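Local atomic coordinates of nird-like protein (Hydrogenobacter thermophilus, PDB entry 4CH7), a protein that catalyses the decarboxylation of siroheme to didecarboxysiroheme, with release of two molecules of carbon dioxide, in the biosynthesis of heme d1. Residues 83-88 against 92-97; 170-175 against 212-217; 181-184 against 188-191; 277-282 against 288-293. One frame throughout, in Å; residues are numbered along the deposited sequence.

Contact 1 of 4, residues 83-88 against 92-97; sequences NFVNAC and SHNYER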
loop_
_atom_site.group_PDB
_atom_site.type_symbol
_atom_site.label_atom_id
_atom_site.label_comp_id
_atom_site.label_asym_id
_atom_site.label_seq_id
_atom_site.Cartn_x
_atom_site.Cartn_y
_atom_site.Cartn_z
ATOM N N ASN A 83 -2.015 -4.214 19.523
ATOM C CA ASN A 83 -3.429 -4.496 19.308
ATOM C C ASN A 83 -4.262 -3.218 19.216
ATOM O O ASN A 83 -5.275 -3.176 18.520
ATOM C CB ASN A 83 -3.973 -5.408 20.410
ATOM C CG ASN A 83 -3.062 -6.587 20.692
ATOM O OD1 ASN A 83 -2.848 -7.443 19.834
ATOM N ND2 ASN A 83 -2.522 -6.639 21.901
ATOM N N PHE A 84 -3.835 -2.179 19.928
ATOM C CA PHE A 84 -4.476 -0.872 19.827
ATOM C C PHE A 84 -4.305 -0.319 18.415
ATOM O O PHE A 84 -5.252 0.195 17.817
ATOM C CB PHE A 84 -3.884 0.105 20.844
ATOM C CG PHE A 84 -4.368 1.519 20.674
ATOM C CD1 PHE A 84 -5.586 1.918 21.208
ATOM C CD2 PHE A 84 -3.609 2.448 19.976
ATOM C CE1 PHE A 84 -6.040 3.219 21.050
ATOM C CE2 PHE A 84 -4.053 3.752 19.814
ATOM C CZ PHE A 84 -5.272 4.137 20.351
ATOM N N VAL A 85 -3.086 -0.429 17.894
ATOM C CA VAL A 85 -2.761 0.039 16.550
ATOM C C VAL A 85 -3.598 -0.678 15.488
ATOM O O VAL A 85 -4.167 -0.040 14.598
ATOM C CB VAL A 85 -1.264 -0.155 16.240
ATOM C CG1 VAL A 85 -0.968 0.187 14.792
ATOM C CG2 VAL A 85 -0.416 0.694 17.169
ATOM N N ASN A 86 -3.670 -2.003 15.598
ATOM C CA ASN A 86 -4.433 -2.827 14.665
ATOM C C ASN A 86 -5.903 -2.424 14.583
ATOM O O ASN A 86 -6.535 -2.562 13.538
ATOM C CB ASN A 86 -4.322 -4.306 15.049
ATOM C CG ASN A 86 -2.891 -4.809 15.038
ATOM O OD1 ASN A 86 -2.070 -4.367 14.237
ATOM N ND2 ASN A 86 -2.586 -5.744 15.930
ATOM N N ALA A 87 -6.439 -1.927 15.694
ATOM C CA ALA A 87 -7.829 -1.480 15.755
ATOM C C ALA A 87 -8.116 -0.337 14.783
ATOM O O ALA A 87 -9.234 -0.207 14.282
ATOM C CB ALA A 87 -8.190 -1.072 17.176
ATOM N N CYS A 88 -7.106 0.488 14.522
ATOM C CA CYS A 88 -7.261 1.593 13.583
ATOM C C CYS A 88 -7.466 1.089 12.161
ATOM O O CYS A 88 -6.627 0.360 11.628
ATOM C CB CYS A 88 -6.054 2.527 13.637
ATOM S SG CYS A 88 -6.178 3.935 12.516
ATOM N N SER A 92 -2.550 -0.210 7.805
ATOM C CA SER A 92 -2.508 -1.311 6.842
ATOM C C SER A 92 -1.557 -2.418 7.290
ATOM O O SER A 92 -1.953 -3.578 7.415
ATOM C CB SER A 92 -2.094 -0.795 5.463
ATOM O OG SER A 92 -0.825 -0.167 5.512
ATOM N N HIS A 93 -0.303 -2.052 7.529
ATOM C CA HIS A 93 0.680 -2.998 8.029
ATOM C C HIS A 93 1.114 -2.586 9.424
ATOM O O HIS A 93 1.206 -1.397 9.717
ATOM C CB HIS A 93 1.895 -3.046 7.102
ATOM C CG HIS A 93 1.544 -3.248 5.661
ATOM N ND1 HIS A 93 1.320 -4.494 5.118
ATOM C CD2 HIS A 93 1.377 -2.360 4.653
ATOM C CE1 HIS A 93 1.028 -4.364 3.835
ATOM N NE2 HIS A 93 1.057 -3.082 3.528
ATOM N N ASN A 94 1.366 -3.568 10.285
ATOM C CA ASN A 94 1.924 -3.300 11.608
ATOM C C ASN A 94 2.965 -4.356 11.952
ATOM O O ASN A 94 2.699 -5.554 11.848
ATOM C CB ASN A 94 0.827 -3.261 12.678
ATOM C CG ASN A 94 1.346 -2.800 14.034
ATOM O OD1 ASN A 94 2.439 -2.245 14.139
ATOM N ND2 ASN A 94 0.557 -3.022 15.076
ATOM N N TYR A 95 4.147 -3.910 12.360
ATOM C CA TYR A 95 5.253 -4.825 12.590
ATOM C C TYR A 95 6.022 -4.513 13.862
ATOM O O TYR A 95 6.169 -3.351 14.250
ATOM C CB TYR A 95 6.211 -4.799 11.397
ATOM C CG TYR A 95 5.655 -5.446 10.155
ATOM C CD1 TYR A 95 5.662 -6.824 10.012
ATOM C CD2 TYR A 95 5.128 -4.683 9.121
ATOM C CE1 TYR A 95 5.155 -7.427 8.883
ATOM C CE2 TYR A 95 4.617 -5.279 7.984
ATOM C CZ TYR A 95 4.633 -6.653 7.871
ATOM O OH TYR A 95 4.127 -7.258 6.744
ATOM N N GLU A 96 6.502 -5.566 14.514
ATOM C CA GLU A 96 7.512 -5.410 15.545
ATOM C C GLU A 96 8.864 -5.530 14.868
ATOM O O GLU A 96 9.112 -6.483 14.125
ATOM C CB GLU A 96 7.376 -6.478 16.624
ATOM C CG GLU A 96 8.514 -6.454 17.633
ATOM C CD GLU A 96 8.389 -7.534 18.679
ATOM O OE1 GLU A 96 7.291 -8.107 18.816
ATOM O OE2 GLU A 96 9.392 -7.806 19.367
ATOM N N ARG A 97 9.735 -4.556 15.109
ATOM C CA ARG A 97 11.034 -4.540 14.453
ATOM C C ARG A 97 12.192 -4.396 15.432
ATOM O O ARG A 97 12.014 -3.947 16.564
ATOM C CB ARG A 97 11.085 -3.448 13.380
ATOM C CG ARG A 97 10.057 -3.639 12.275
ATOM C CD ARG A 97 10.256 -2.677 11.115
ATOM N NE ARG A 97 9.251 -2.884 10.076
ATOM C CZ ARG A 97 9.347 -3.806 9.123
ATOM N NH1 ARG A 97 10.402 -4.608 9.076
ATOM N NH2 ARG A 97 8.388 -3.931 8.217
#

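Contact 2 of 4, residues 170-175 against 212-217; sequences EEEKRI and KERGVL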
loop_
_atom_site.group_PDB
_atom_site.type_symbol
_atom_site.label_atom_id
_atom_site.label_comp_id
_atom_site.label_asym_id
_atom_site.label_seq_id
_atom_site.Cartn_x
_atom_site.Cartn_y
_atom_site.Cartn_z
ATOM N N GLU A 170 -18.155 14.018 -3.304
ATOM C CA GLU A 170 -18.775 12.914 -2.581
ATOM C C GLU A 170 -19.237 11.814 -3.535
ATOM O O GLU A 170 -19.382 10.661 -3.132
ATOM C CB GLU A 170 -19.940 13.418 -1.730
ATOM C CG GLU A 170 -19.542 14.477 -0.711
ATOM C CD GLU A 170 -18.613 13.941 0.363
ATOM O OE1 GLU A 170 -18.813 12.792 0.808
ATOM O OE2 GLU A 170 -17.686 14.674 0.768
ATOM N N GLU A 171 -19.458 12.171 -4.797
ATOM C CA GLU A 171 -19.811 11.183 -5.813
ATOM C C GLU A 171 -18.603 10.318 -6.159
ATOM O O GLU A 171 -18.709 9.093 -6.242
ATOM C CB GLU A 171 -20.344 11.857 -7.079
ATOM C CG GLU A 171 -20.762 10.871 -8.163
ATOM C CD GLU A 171 -21.289 11.550 -9.407
ATOM O OE1 GLU A 171 -20.472 12.020 -10.224
ATOM O OE2 GLU A 171 -22.525 11.603 -9.569
ATOM N N GLU A 172 -17.457 10.964 -6.358
ATOM C CA GLU A 172 -16.214 10.258 -6.646
ATOM C C GLU A 172 -15.806 9.377 -5.466
ATOM O O GLU A 172 -15.224 8.309 -5.654
ATOM C CB GLU A 172 -15.099 11.251 -6.995
ATOM C CG GLU A 172 -15.318 12.004 -8.309
ATOM C CD GLU A 172 -14.360 13.169 -8.491
ATOM O OE1 GLU A 172 -14.032 13.834 -7.489
ATOM O OE2 GLU A 172 -13.943 13.423 -9.641
ATOM N N LYS A 173 -16.118 9.829 -4.253
ATOM C CA LYS A 173 -15.870 9.039 -3.051
ATOM C C LYS A 173 -16.702 7.761 -3.065
ATOM O O LYS A 173 -16.193 6.680 -2.771
ATOM C CB LYS A 173 -16.188 9.849 -1.794
ATOM C CG LYS A 173 -15.168 10.928 -1.459
ATOM C CD LYS A 173 -15.451 11.524 -0.087
ATOM C CE LYS A 173 -14.484 12.649 0.247
ATOM N NZ LYS A 173 -14.738 13.217 1.606
ATOM N N ARG A 174 -17.983 7.897 -3.405
ATOM C CA ARG A 174 -18.880 6.748 -3.521
ATOM C C ARG A 174 -18.408 5.800 -4.622
ATOM O O ARG A 174 -18.434 4.581 -4.456
ATOM C CB ARG A 174 -20.309 7.203 -3.821
ATOM C CG ARG A 174 -20.990 7.967 -2.697
ATOM C CD ARG A 174 -22.487 8.101 -2.959
ATOM N NE ARG A 174 -22.774 8.693 -4.264
ATOM C CZ ARG A 174 -22.953 9.994 -4.472
ATOM N NH1 ARG A 174 -22.874 10.848 -3.462
ATOM N NH2 ARG A 174 -23.213 10.446 -5.691
ATOM N N ILE A 175 -17.986 6.375 -5.746
ATOM C CA ILE A 175 -17.437 5.606 -6.862
ATOM C C ILE A 175 -16.254 4.756 -6.403
ATOM O O ILE A 175 -16.244 3.541 -6.594
ATOM C CB ILE A 175 -16.997 6.525 -8.022
ATOM C CG1 ILE A 175 -18.213 7.098 -8.751
ATOM C CG2 ILE A 175 -16.119 5.769 -9.005
ATOM C CD1 ILE A 175 -17.859 8.044 -9.884
ATOM N N LYS A 212 -8.649 8.297 -14.090
ATOM C CA LYS A 212 -7.436 7.691 -14.625
ATOM C C LYS A 212 -6.553 8.747 -15.285
ATOM O O LYS A 212 -5.329 8.720 -15.144
ATOM C CB LYS A 212 -7.770 6.576 -15.619
ATOM C CG LYS A 212 -6.541 5.866 -16.160
ATOM C CD LYS A 212 -6.663 4.357 -16.049
ATOM C CE LYS A 212 -7.264 3.750 -17.300
ATOM N NZ LYS A 212 -7.224 2.262 -17.278
ATOM N N GLU A 213 -7.184 9.679 -15.996
ATOM C CA GLU A 213 -6.468 10.794 -16.606
ATOM C C GLU A 213 -5.780 11.630 -15.529
ATOM O O GLU A 213 -4.688 12.159 -15.738
ATOM C CB GLU A 213 -7.432 11.679 -17.398
ATOM C CG GLU A 213 -8.133 10.982 -18.552
ATOM C CD GLU A 213 -9.446 11.651 -18.915
ATOM O OE1 GLU A 213 -9.602 12.854 -18.617
ATOM O OE2 GLU A 213 -10.322 10.971 -19.491
ATOM N N ARG A 214 -6.433 11.737 -14.375
ATOM C CA ARG A 214 -5.914 12.522 -13.263
ATOM C C ARG A 214 -4.946 11.715 -12.403
ATOM O O ARG A 214 -4.309 12.260 -11.501
ATOM C CB ARG A 214 -7.065 13.051 -12.405
ATOM C CG ARG A 214 -7.907 14.124 -13.084
ATOM C CD ARG A 214 -9.285 14.236 -12.449
ATOM N NE ARG A 214 -9.215 14.347 -10.995
ATOM C CZ ARG A 214 -10.272 14.308 -10.189
ATOM N NH1 ARG A 214 -11.488 14.162 -10.690
ATOM N NH2 ARG A 214 -10.114 14.412 -8.877
ATOM N N GLY A 215 -4.834 10.419 -12.681
ATOM C CA GLY A 215 -3.927 9.565 -11.934
ATOM C C GLY A 215 -4.515 9.049 -10.635
ATOM O O GLY A 215 -3.875 8.271 -9.924
ATOM N N VAL A 216 -5.728 9.496 -10.317
ATOM C CA VAL A 216 -6.441 9.025 -9.133
ATOM C C VAL A 216 -6.664 7.526 -9.255
ATOM O O VAL A 216 -6.499 6.775 -8.287
ATOM C CB VAL A 216 -7.799 9.729 -8.979
ATOM C CG1 VAL A 216 -8.459 9.328 -7.670
ATOM C CG2 VAL A 216 -7.626 11.236 -9.045
ATOM N N LEU A 217 -7.045 7.103 -10.457
ATOM C CA LEU A 217 -7.123 5.688 -10.786
ATOM C C LEU A 217 -5.869 5.293 -11.556
ATOM O O LEU A 217 -5.644 5.770 -12.668
ATOM C CB LEU A 217 -8.368 5.389 -11.626
ATOM C CG LEU A 217 -8.583 3.930 -12.042
ATOM C CD1 LEU A 217 -8.666 3.045 -10.818
ATOM C CD2 LEU A 217 -9.832 3.777 -12.896
HETATM O O HOH W 1 -12.491 15.931 -7.558
#

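Contact 3 of 4, residues 181-184 against 188-191; sequences GSFP and RPFL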
loop_
_atom_site.group_PDB
_atom_site.type_symbol
_atom_site.label_atom_id
_atom_site.label_comp_id
_atom_site.label_asym_id
_atom_site.label_seq_id
_atom_site.Cartn_x
_atom_site.Cartn_y
_atom_site.Cartn_z
ATOM N N GLY A 181 -13.213 -2.853 -4.470
ATOM C CA GLY A 181 -13.126 -4.271 -4.154
ATOM C C GLY A 181 -12.857 -5.171 -5.345
ATOM O O GLY A 181 -12.318 -4.724 -6.356
ATOM N N SER A 182 -13.227 -6.443 -5.217
ATOM C CA SER A 182 -13.025 -7.422 -6.283
ATOM C C SER A 182 -13.759 -7.040 -7.562
ATOM O O SER A 182 -14.968 -6.813 -7.547
ATOM C CB SER A 182 -13.491 -8.808 -5.831
ATOM O OG SER A 182 -12.627 -9.360 -4.856
ATOM N N PHE A 183 -13.021 -6.974 -8.667
ATOM C CA PHE A 183 -13.614 -6.697 -9.968
ATOM C C PHE A 183 -14.423 -7.906 -10.407
ATOM O O PHE A 183 -13.882 -9.010 -10.509
ATOM C CB PHE A 183 -12.523 -6.390 -10.991
ATOM C CG PHE A 183 -13.025 -5.728 -12.243
ATOM C CD1 PHE A 183 -13.612 -4.466 -12.190
ATOM C CD2 PHE A 183 -12.886 -6.349 -13.476
ATOM C CE1 PHE A 183 -14.068 -3.847 -13.342
ATOM C CE2 PHE A 183 -13.337 -5.738 -14.633
ATOM C CZ PHE A 183 -13.928 -4.481 -14.566
ATOM N N PRO A 184 -15.727 -7.703 -10.657
ATOM C CA PRO A 184 -16.618 -8.802 -11.042
ATOM C C PRO A 184 -16.118 -9.523 -12.288
ATOM O O PRO A 184 -15.777 -8.871 -13.275
ATOM C CB PRO A 184 -17.937 -8.087 -11.354
ATOM C CG PRO A 184 -17.880 -6.804 -10.576
ATOM C CD PRO A 184 -16.431 -6.407 -10.601
ATOM N N ARG A 188 -20.368 -7.886 -18.091
ATOM C CA ARG A 188 -20.594 -6.458 -17.891
ATOM C C ARG A 188 -20.247 -6.058 -16.461
ATOM O O ARG A 188 -21.140 -5.810 -15.649
ATOM C CB ARG A 188 -22.048 -6.106 -18.205
ATOM C CG ARG A 188 -22.459 -6.421 -19.632
ATOM C CD ARG A 188 -22.148 -5.265 -20.570
ATOM N NE ARG A 188 -23.040 -4.136 -20.323
ATOM C CZ ARG A 188 -24.243 -4.007 -20.873
ATOM N NH1 ARG A 188 -24.699 -4.934 -21.704
ATOM N NH2 ARG A 188 -24.995 -2.952 -20.594
ATOM N N PRO A 189 -18.939 -5.968 -16.159
ATOM C CA PRO A 189 -18.451 -5.782 -14.785
ATOM C C PRO A 189 -18.623 -4.369 -14.232
ATOM O O PRO A 189 -18.307 -4.145 -13.064
ATOM C CB PRO A 189 -16.962 -6.120 -14.901
ATOM C CG PRO A 189 -16.608 -5.755 -16.315
ATOM C CD PRO A 189 -17.835 -6.061 -17.134
ATOM N N PHE A 190 -19.102 -3.436 -15.048
ATOM C CA PHE A 190 -19.355 -2.079 -14.578
ATOM C C PHE A 190 -20.849 -1.828 -14.389
ATOM O O PHE A 190 -21.248 -0.798 -13.844
ATOM C CB PHE A 190 -18.794 -1.054 -15.566
ATOM C CG PHE A 190 -17.295 -1.038 -15.642
ATOM C CD1 PHE A 190 -16.551 -0.390 -14.668
ATOM C CD2 PHE A 190 -16.632 -1.657 -16.693
ATOM C CE1 PHE A 190 -15.163 -0.367 -14.729
ATOM C CE2 PHE A 190 -15.244 -1.640 -16.766
ATOM C CZ PHE A 190 -14.509 -0.992 -15.783
ATOM N N LEU A 191 -21.667 -2.774 -14.841
ATOM C CA LEU A 191 -23.120 -2.604 -14.850
ATOM C C LEU A 191 -23.738 -2.487 -13.457
ATOM O O LEU A 191 -24.456 -1.527 -13.174
ATOM C CB LEU A 191 -23.798 -3.734 -15.626
ATOM C CG LEU A 191 -25.314 -3.588 -15.754
ATOM C CD1 LEU A 191 -25.654 -2.247 -16.376
ATOM C CD2 LEU A 191 -25.916 -4.724 -16.565
#

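Contact 4 of 4, residues 277-282 against 288-293; sequences AMMHGK and KLLAET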
loop_
_atom_site.group_PDB
_atom_site.type_symbol
_atom_site.label_atom_id
_atom_site.label_comp_id
_atom_site.label_asym_id
_atom_site.label_seq_id
_atom_site.Cartn_x
_atom_site.Cartn_y
_atom_site.Cartn_z
ATOM N N ALA A 277 14.894 0.146 1.988
ATOM C CA ALA A 277 14.906 -0.997 1.079
ATOM C C ALA A 277 14.489 -2.271 1.795
ATOM O O ALA A 277 15.221 -2.779 2.645
ATOM C CB ALA A 277 16.277 -1.172 0.442
HETATM N N MSE A 278 13.316 -2.787 1.441
HETATM C CA MSE A 278 12.819 -4.015 2.044
HETATM C C MSE A 278 13.696 -5.187 1.634
HETATM O O MSE A 278 13.819 -5.502 0.451
HETATM C CB MSE A 278 11.373 -4.282 1.627
HETATM C CG MSE A 278 10.392 -3.166 1.961
HETATM SE SE MSE A 278 10.473 -2.570 3.810
HETATM C CE MSE A 278 11.520 -0.960 3.542
HETATM N N MSE A 279 14.317 -5.824 2.619
HETATM C CA MSE A 279 15.125 -7.005 2.355
HETATM C C MSE A 279 14.444 -8.257 2.895
HETATM O O MSE A 279 13.650 -8.197 3.840
HETATM C CB MSE A 279 16.527 -6.863 2.953
HETATM C CG MSE A 279 17.451 -5.911 2.201
HETATM SE SE MSE A 279 19.110 -5.604 3.156
HETATM C CE MSE A 279 19.973 -4.401 1.910
ATOM N N HIS A 280 14.750 -9.388 2.274
ATOM C CA HIS A 280 14.296 -10.679 2.760
ATOM C C HIS A 280 15.376 -11.706 2.475
ATOM O O HIS A 280 16.172 -11.542 1.548
ATOM C CB HIS A 280 12.973 -11.091 2.103
ATOM C CG HIS A 280 13.014 -11.094 0.607
ATOM N ND1 HIS A 280 12.230 -10.262 -0.162
ATOM C CD2 HIS A 280 13.741 -11.835 -0.265
ATOM C CE1 HIS A 280 12.475 -10.486 -1.442
ATOM N NE2 HIS A 280 13.390 -11.434 -1.530
ATOM N N GLY A 281 15.417 -12.751 3.289
ATOM C CA GLY A 281 16.371 -13.824 3.098
ATOM C C GLY A 281 15.863 -15.061 3.804
ATOM O O GLY A 281 14.795 -15.038 4.416
ATOM N N LYS A 282 16.621 -16.144 3.714
ATOM C CA LYS A 282 16.269 -17.363 4.426
ATOM C C LYS A 282 17.063 -17.423 5.725
ATOM O O LYS A 282 17.467 -18.494 6.181
ATOM C CB LYS A 282 16.507 -18.586 3.539
ATOM C CG LYS A 282 15.597 -18.599 2.312
ATOM C CD LYS A 282 16.143 -19.457 1.179
ATOM C CE LYS A 282 15.936 -20.938 1.430
ATOM N NZ LYS A 282 16.316 -21.749 0.238
ATOM N N LYS A 288 22.158 -9.645 6.514
ATOM C CA LYS A 288 23.297 -8.872 7.003
ATOM C C LYS A 288 24.437 -8.850 5.989
ATOM O O LYS A 288 25.036 -7.804 5.744
ATOM C CB LYS A 288 23.803 -9.433 8.335
ATOM C CG LYS A 288 22.985 -9.022 9.554
ATOM C CD LYS A 288 23.647 -9.496 10.845
ATOM C CE LYS A 288 22.851 -9.075 12.072
ATOM N NZ LYS A 288 23.444 -9.602 13.336
ATOM N N LEU A 289 24.726 -10.011 5.408
ATOM C CA LEU A 289 25.743 -10.136 4.367
ATOM C C LEU A 289 25.428 -9.228 3.182
ATOM O O LEU A 289 26.281 -8.457 2.735
ATOM C CB LEU A 289 25.848 -11.590 3.900
ATOM C CG LEU A 289 26.939 -12.461 4.527
ATOM C CD1 LEU A 289 26.967 -12.303 6.037
ATOM C CD2 LEU A 289 26.747 -13.924 4.151
ATOM N N LEU A 290 24.198 -9.324 2.685
ATOM C CA LEU A 290 23.735 -8.514 1.559
ATOM C C LEU A 290 23.858 -7.018 1.847
ATOM O O LEU A 290 24.275 -6.244 0.987
ATOM C CB LEU A 290 22.285 -8.874 1.216
ATOM C CG LEU A 290 21.533 -7.971 0.236
ATOM C CD1 LEU A 290 22.254 -7.894 -1.097
ATOM C CD2 LEU A 290 20.101 -8.454 0.045
ATOM N N ALA A 291 23.494 -6.621 3.061
ATOM C CA ALA A 291 23.591 -5.226 3.476
ATOM C C ALA A 291 25.049 -4.774 3.553
ATOM O O ALA A 291 25.391 -3.680 3.099
ATOM C CB ALA A 291 22.899 -5.025 4.812
ATOM N N GLU A 292 25.897 -5.617 4.139
ATOM C CA GLU A 292 27.328 -5.332 4.255
ATOM C C GLU A 292 27.993 -5.142 2.889
ATOM O O GLU A 292 28.861 -4.282 2.727
ATOM C CB GLU A 292 28.041 -6.447 5.033
ATOM C CG GLU A 292 27.757 -6.469 6.535
ATOM C CD GLU A 292 28.319 -7.704 7.218
ATOM O OE1 GLU A 292 28.661 -8.677 6.515
ATOM O OE2 GLU A 292 28.421 -7.698 8.463
ATOM N N THR A 293 27.583 -5.952 1.916
ATOM C CA THR A 293 28.088 -5.849 0.549
ATOM C C THR A 293 27.746 -4.484 -0.044
ATOM O O THR A 293 28.618 -3.780 -0.558
ATOM C CB THR A 293 27.495 -6.948 -0.351
ATOM O OG1 THR A 293 27.719 -8.234 0.241
ATOM C CG2 THR A 293 28.127 -6.908 -1.734
#

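Contact 1 of 4, residues 83-88 against 92-97
Inside the AsnC-like ligand-binding domain, the last turn of helix 75-87 is tied to strand 91-97 by an amide pair, Asn86 and Asn94. Asn94 ND2 donates to Asn86 OD1 over 3.1 Å, and the bond is nearly straight at 167°. The two amides use it differently. OD1 lies in the plane of the Asn94 amide, as a donated N-H requires, whereas ND2 stands above the Asn86 carbonyl, 45° out of its plane, so it misses the lone-pair directions. The side chains cross at about a right angle. With CG opposite the backbone N (chi1 -172°), the Asn94 amide extends from the strand towards the helix. This belongs to a split beta-alpha-beta unit of the ferredoxin-like kind: strand 65-71, helix 75-87 and strand 91-97 follow in the chain, and strand 103-109 lies between the two strands. Val85 belongs to the same layer. Its CG1 packs 3.6 Å from Asn94 ND2, giving the amide an apolar wall, and its side chain continues onto Phe105 of strand 103-109. Asparagine suits position 94 because the residue is buried, yet one of its N-H bonds is satisfied by Asn86 OD1. Strand alternation sends the preceding side chain, that of His93, probably an active-site residue, from the opposite face of the sheet. The helix end has a further tie to the barrel, Asn86 O accepting from Lys313 NZ.

Contact 2 of 4, residues 170-175 against 212-217
Glu172 OE2 takes a hydrogen bond of 2.8 Å from Arg214 NH1, and the opposite charges make it a salt bridge. The bond is bent, 149° at the hydrogen. OE2 is met on its syn side, with NH1 28° out of the carboxylate plane, while the oxygen lies at the edge of the guanidinium and close to its plane. The flat groups themselves are turned about half a right angle apart. NH1 makes the direct bond, and a water links the other two ends: it donates to Glu172 OE1 over 2.6 Å and accepts a weak bond from Arg214 NH2 at 3.1 Å. The two side chains reach in from opposite directions. Glutamate stays extended beyond CG, and the arginine bends at chi3 (50°) before presenting its guanidinium. Long, flexible chains suit residues whose CA atoms are far apart, and two opposite charges suit a contact near the surface. OE1 also accepts from the backbone N of Thr169, just before the helix, which is consistent with one half of a capping box and would steady the carboxylate. At the other partner, Gly215, with positive phi, forms the Schellman motif that ends helix 201-213, and Arg214 precedes it. The bridge therefore joins the start of the first helix to the end of the third in the helix-turn-helix domain.

Contact 3 of 4, residues 181-184 against 188-191
Phe183 places its ring by setting CG opposite the backbone N (chi1 -164°), while Phe190 keeps its own CG beside the backbone N (chi1 -68°); these two choices bring the two rings together within the loop. There they meet as a T-shaped, edge-to-face pair, with centroids 5.3 Å apart and planes at 67°. The edge belongs to Phe183, whose CE1 lies over a face of Phe190, towards the rim, and whose CZ comes within 3.7 Å of Phe190 CZ. Pro189 fills the next position. Its CB sits over one face of the Phe183 ring, and its CG approaches CZ of that ring to 3.4 Å. Beside this, Pro184 faces Pro189 with CB to CB at 4.2 Å, and Pro184 O lies 3.4 Å from Pro189 CB. The loop links the first and second helices, 170-179 and 191-196, of the second helix-turn-helix domain; Phe190 also rests on Leu205 and Leu208 of helix 201-213, and the backbone of Phe183 is hydrogen-bonded to that of Ile53. Prolines suit the bend because their fixed phi stiffens both limbs; Pro189 offers compact apolar surface to an aromatic face, and Pro184 packs on Pro189. The limbs are thus held together by shape and exclusion of water, with the aromatic pair contributing a weak preference of edge hydrogens for a pi face, and polar bonds between them play no part.

Contact 4 of 4, residues 277-282 against 288-293
Met279 and Ala291 make the close part of this contact: the methyl CE of Met279 lies 4.0 Å from Ala291 CA and 4.2 Å from Ala291 CB, with SE likewise 4.2 Å from that CB. The residue is built as selenomethionine, carrying selenium where natural methionine has sulfur. Its side chain sets off with CG beside the backbone N (chi1 -74°) and is straight beyond that, so the terminal methyl runs out from strand 275-281 and ends against the helix. Ala291 suits its position because a short side chain lets another group come right up to the helix backbone. Leu290 adds a broader apolar flank, its CG being 4.2 Å from Met279 CE. Every touch here is van der Waals, and a flexible, unbranched methionine fits such a surface well.

The solvent side of the helix is quite different. Lys288, Leu289 and Glu292 are exposed; charge suits Lys288 and Glu292, whose chains also brush strand 303-314. Within the helix, Leu289 O accepts from both Thr293 N and Thr293 OG1, each over 2.9 Å, and the hydroxyl stands 40° above the carbonyl plane. Threonine thereby returns its hydroxyl to the preceding turn.

In the second AsnC-like domain, helix 284-297 lies over the sheet. Met279 also packs on Ile287 and Ile294 of that helix and on Trp239 of strand 233-239, Leu290 reaches Val259 of strand 259-264, and Ala291 rests on Tyr303 and Leu305 of strand 303-314.

How the contacts relate
From the N terminus, contact 1 comes first, closing the short connection from helix 75-87 to strand 91-97 within the first AsnC-like domain. Contact 2 then spans the second helix-turn-helix domain, closing a loop of 36 residues, and contact 3 is nested inside that loop, lying in the loop between helices 170-179 and 191-196; their centres are 16 Å apart. Contact 4 follows, closing the short connection from strand 275-281 into helix 284-297. Contacts 1 and 4 each fix a helix to the same eight-stranded barrel, their nearest atoms about 5 Å apart. Contacts 2 and 4 lie on opposite sides of the chain's centre, and none of the four loops cross.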